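Long-range contact in putative adhesin (Komagataella phaffii, PDB 5FX8), which is a putative cell-surface adhesion protein that may mediate cell-cell interaction, represented here by its N-terminal part with two cohesin-like domains: residues Pro65-Leu79 with Ala306-Ala318. Numbering follows the deposited sequence.
Sequences PSVSEFFTTAGVQVL and ASRTDTAAFEAFA
F71 and T311 open a short run of parallel pairing: F71 N donates to T311 O at 2.9 Å, almost straight (173° at the hydrogen). F71 O then receives two donors, A313 N and F314 N, each 3.1 Å away, and T73 N closes the run on F314 O (2.9 Å). F71 pairs with A312 but T72 with F314, a one-residue slip that marks a beta bulge and gives F71 O its second donor. Beside it, D310 OD1 takes the N-H of A312 in an Asx turn. G75 N to T72 O closes the type I turn T72-G75, and T72 OG1 accepts from V76 N just beyond it.

The F314 ring carries much of the packing: V78 CG1 sits over one face in a CH-pi contact, 3.8 Å from the centroid, F70 CB meets its edge, and L79 CD2 reaches CZ. With V78 CG1 anti to the backbone N (chi1 178°), CG2 is aimed over a face of the F317 ring while still touching the F314 ring. T309 OG1 approaches the F70 ring in plane at CE2 (3.3 Å) while bonded to F109 O. Farther out, P65 CB rests on S307.

All four hydrogen bonds across the contact are backbone to backbone, and the side chains add mainly apolar packing; A313 also bonds V107 of strand 101-114, so the last strand of this N-terminal fragment is built into the first cohesin-like domain's sheet.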
# COMPACT_ATOMS: atom_id res chain seq x y z
N PRO C 65 -29.88 -17.49 63.65
CA PRO C 65 -28.45 -17.56 63.95
C PRO C 65 -28.08 -16.84 65.22
O PRO C 65 -26.93 -16.94 65.66
CB PRO C 65 -27.81 -16.89 62.73
CG PRO C 65 -28.86 -15.97 62.22
CD PRO C 65 -30.18 -16.59 62.53
N SER C 66 -29.01 -16.13 65.83
CA SER C 66 -28.65 -15.42 67.04
C SER C 66 -28.80 -16.26 68.29
O SER C 66 -28.42 -15.80 69.36
CB SER C 66 -29.48 -14.16 67.17
OG SER C 66 -30.79 -14.53 67.50
N VAL C 67 -29.34 -17.46 68.19
CA VAL C 67 -29.68 -18.26 69.36
C VAL C 67 -28.58 -19.30 69.56
O VAL C 67 -28.48 -20.27 68.82
CB VAL C 67 -31.05 -18.93 69.21
CG1 VAL C 67 -31.39 -19.64 70.48
CG2 VAL C 67 -32.10 -17.88 68.89
N SER C 68 -27.77 -19.10 70.58
CA SER C 68 -26.67 -20.01 70.78
C SER C 68 -26.26 -19.96 72.24
O SER C 68 -26.59 -19.02 72.96
CB SER C 68 -25.48 -19.66 69.89
OG SER C 68 -24.46 -20.62 70.01
N GLU C 69 -25.55 -20.99 72.65
CA GLU C 69 -24.85 -21.08 73.92
C GLU C 69 -23.38 -20.77 73.70
O GLU C 69 -22.82 -21.10 72.66
CB GLU C 69 -25.01 -22.50 74.48
CG GLU C 69 -24.35 -22.75 75.80
CD GLU C 69 -25.24 -22.42 76.91
OE1 GLU C 69 -26.45 -22.51 76.69
OE2 GLU C 69 -24.76 -22.08 77.99
N PHE C 70 -22.73 -20.15 74.69
CA PHE C 70 -21.30 -19.85 74.58
C PHE C 70 -20.52 -20.46 75.74
O PHE C 70 -20.99 -20.49 76.88
CB PHE C 70 -21.10 -18.34 74.48
CG PHE C 70 -21.64 -17.77 73.21
CD1 PHE C 70 -22.98 -17.45 73.10
CD2 PHE C 70 -20.83 -17.59 72.12
CE1 PHE C 70 -23.49 -16.96 71.92
CE2 PHE C 70 -21.33 -17.10 70.94
CZ PHE C 70 -22.66 -16.78 70.83
N PHE C 71 -19.31 -20.95 75.44
CA PHE C 71 -18.51 -21.75 76.34
C PHE C 71 -17.14 -21.11 76.52
O PHE C 71 -16.75 -20.21 75.78
CB PHE C 71 -18.34 -23.18 75.83
CG PHE C 71 -19.62 -23.84 75.48
CD1 PHE C 71 -20.23 -23.60 74.27
CD2 PHE C 71 -20.22 -24.71 76.35
CE1 PHE C 71 -21.41 -24.19 73.95
CE2 PHE C 71 -21.42 -25.30 76.02
CZ PHE C 71 -22.01 -25.04 74.82
N THR C 72 -16.41 -21.59 77.53
CA THR C 72 -14.98 -21.31 77.64
C THR C 72 -14.23 -22.19 76.66
O THR C 72 -14.77 -23.13 76.10
CB THR C 72 -14.46 -21.58 79.04
OG1 THR C 72 -14.67 -22.96 79.35
CG2 THR C 72 -15.17 -20.74 80.07
N THR C 73 -12.94 -21.88 76.47
CA THR C 73 -12.11 -22.73 75.63
C THR C 73 -12.05 -24.14 76.17
O THR C 73 -11.78 -25.08 75.42
CB THR C 73 -10.71 -22.15 75.55
OG1 THR C 73 -10.19 -22.08 76.88
CG2 THR C 73 -10.74 -20.75 74.99
N ALA C 74 -12.29 -24.32 77.46
CA ALA C 74 -12.29 -25.63 78.07
C ALA C 74 -13.66 -26.28 78.06
O ALA C 74 -13.79 -27.42 78.50
CB ALA C 74 -11.78 -25.55 79.51
N GLY C 75 -14.69 -25.60 77.59
CA GLY C 75 -15.98 -26.22 77.44
C GLY C 75 -17.02 -25.86 78.48
O GLY C 75 -18.11 -26.44 78.46
N VAL C 76 -16.74 -24.94 79.37
CA VAL C 76 -17.70 -24.63 80.42
C VAL C 76 -18.75 -23.67 79.88
O VAL C 76 -18.42 -22.66 79.26
CB VAL C 76 -16.98 -24.04 81.64
CG1 VAL C 76 -17.97 -23.78 82.74
CG2 VAL C 76 -15.92 -24.98 82.08
N GLN C 77 -20.02 -24.00 80.11
CA GLN C 77 -21.10 -23.10 79.73
C GLN C 77 -20.97 -21.78 80.46
O GLN C 77 -20.66 -21.73 81.65
CB GLN C 77 -22.46 -23.72 80.03
CG GLN C 77 -22.84 -24.83 79.09
CD GLN C 77 -24.25 -25.34 79.29
OE1 GLN C 77 -24.91 -25.01 80.28
NE2 GLN C 77 -24.72 -26.17 78.35
N VAL C 78 -21.23 -20.68 79.74
CA VAL C 78 -21.11 -19.34 80.28
C VAL C 78 -22.42 -18.57 80.14
O VAL C 78 -22.94 -18.03 81.12
CB VAL C 78 -19.95 -18.56 79.63
CG1 VAL C 78 -19.89 -17.15 80.19
CG2 VAL C 78 -18.64 -19.30 79.83
N LEU C 79 -22.96 -18.51 78.93
CA LEU C 79 -24.18 -17.76 78.68
C LEU C 79 -24.78 -18.26 77.38
O LEU C 79 -24.15 -18.98 76.61
CB LEU C 79 -23.90 -16.26 78.61
CG LEU C 79 -22.84 -15.77 77.63
CD1 LEU C 79 -23.44 -15.53 76.30
CD2 LEU C 79 -22.28 -14.50 78.16
N ALA C 306 -25.01 -17.53 55.99
CA ALA C 306 -25.73 -17.15 57.19
C ALA C 306 -24.82 -16.38 58.13
O ALA C 306 -23.60 -16.42 58.02
CB ALA C 306 -26.30 -18.38 57.89
N SER C 307 -25.44 -15.67 59.07
CA SER C 307 -24.70 -15.06 60.17
C SER C 307 -24.03 -16.14 61.00
O SER C 307 -24.62 -17.18 61.30
CB SER C 307 -25.64 -14.24 61.04
OG SER C 307 -26.22 -13.17 60.34
N ARG C 308 -22.79 -15.89 61.40
CA ARG C 308 -21.98 -16.90 62.04
C ARG C 308 -21.40 -16.36 63.33
O ARG C 308 -21.36 -15.15 63.56
CB ARG C 308 -20.87 -17.38 61.10
CG ARG C 308 -21.42 -18.19 59.93
CD ARG C 308 -20.68 -17.93 58.65
NE ARG C 308 -20.78 -16.56 58.15
CZ ARG C 308 -19.76 -15.71 58.11
NH1 ARG C 308 -18.56 -16.10 58.51
NH2 ARG C 308 -19.94 -14.48 57.66
N THR C 309 -20.96 -17.28 64.19
CA THR C 309 -20.37 -16.91 65.46
C THR C 309 -19.26 -17.90 65.79
O THR C 309 -18.85 -18.69 64.95
CB THR C 309 -21.45 -16.85 66.55
OG1 THR C 309 -20.84 -16.36 67.74
CG2 THR C 309 -22.01 -18.20 66.82
N ASP C 310 -18.74 -17.84 67.02
CA ASP C 310 -17.80 -18.83 67.53
C ASP C 310 -18.14 -19.12 68.98
O ASP C 310 -17.96 -18.26 69.85
CB ASP C 310 -16.35 -18.37 67.40
CG ASP C 310 -15.33 -19.43 67.91
OD1 ASP C 310 -15.74 -20.55 68.29
OD2 ASP C 310 -14.11 -19.15 67.90
N THR C 311 -18.58 -20.34 69.26
CA THR C 311 -19.06 -20.63 70.60
C THR C 311 -17.94 -20.77 71.61
O THR C 311 -18.20 -20.61 72.81
CB THR C 311 -19.91 -21.89 70.61
OG1 THR C 311 -19.10 -23.02 70.27
CG2 THR C 311 -21.00 -21.73 69.62
N ALA C 312 -16.71 -21.03 71.18
CA ALA C 312 -15.58 -21.09 72.09
C ALA C 312 -15.07 -19.68 72.34
O ALA C 312 -14.01 -19.26 71.87
CB ALA C 312 -14.48 -21.98 71.52
N ALA C 313 -15.85 -18.93 73.12
CA ALA C 313 -15.72 -17.49 73.15
C ALA C 313 -15.01 -16.94 74.38
O ALA C 313 -14.53 -15.80 74.32
CB ALA C 313 -17.10 -16.85 73.07
N PHE C 314 -14.94 -17.67 75.48
CA PHE C 314 -14.43 -17.12 76.73
C PHE C 314 -13.13 -17.79 77.16
O PHE C 314 -13.02 -19.02 77.15
CB PHE C 314 -15.48 -17.25 77.83
CG PHE C 314 -16.67 -16.37 77.63
CD1 PHE C 314 -16.68 -15.08 78.09
CD2 PHE C 314 -17.78 -16.84 76.97
CE1 PHE C 314 -17.76 -14.28 77.91
CE2 PHE C 314 -18.86 -16.03 76.77
CZ PHE C 314 -18.85 -14.75 77.25
N GLU C 315 -12.17 -16.97 77.57
CA GLU C 315 -10.86 -17.42 78.03
C GLU C 315 -10.76 -17.53 79.55
O GLU C 315 -9.94 -18.31 80.03
CB GLU C 315 -9.76 -16.47 77.54
CG GLU C 315 -9.84 -16.13 76.07
CD GLU C 315 -8.54 -15.61 75.51
OE1 GLU C 315 -8.23 -14.41 75.70
OE2 GLU C 315 -7.82 -16.39 74.87
N ALA C 316 -11.53 -16.76 80.31
CA ALA C 316 -11.48 -16.80 81.76
C ALA C 316 -12.89 -16.80 82.30
O ALA C 316 -13.74 -16.04 81.84
CB ALA C 316 -10.74 -15.61 82.36
N PHE C 317 -13.12 -17.63 83.31
CA PHE C 317 -14.44 -17.76 83.90
C PHE C 317 -14.36 -18.44 85.26
O PHE C 317 -13.65 -19.44 85.40
CB PHE C 317 -15.34 -18.55 82.97
CG PHE C 317 -16.72 -18.73 83.47
CD1 PHE C 317 -17.50 -17.64 83.78
CD2 PHE C 317 -17.25 -19.99 83.64
CE1 PHE C 317 -18.78 -17.80 84.24
CE2 PHE C 317 -18.53 -20.16 84.10
CZ PHE C 317 -19.31 -19.06 84.40
N ALA C 318 -15.08 -17.91 86.25
CA ALA C 318 -15.04 -18.45 87.60
C ALA C 318 -16.25 -17.96 88.38
O ALA C 318 -16.63 -16.79 88.27
CB ALA C 318 -13.75 -18.06 88.32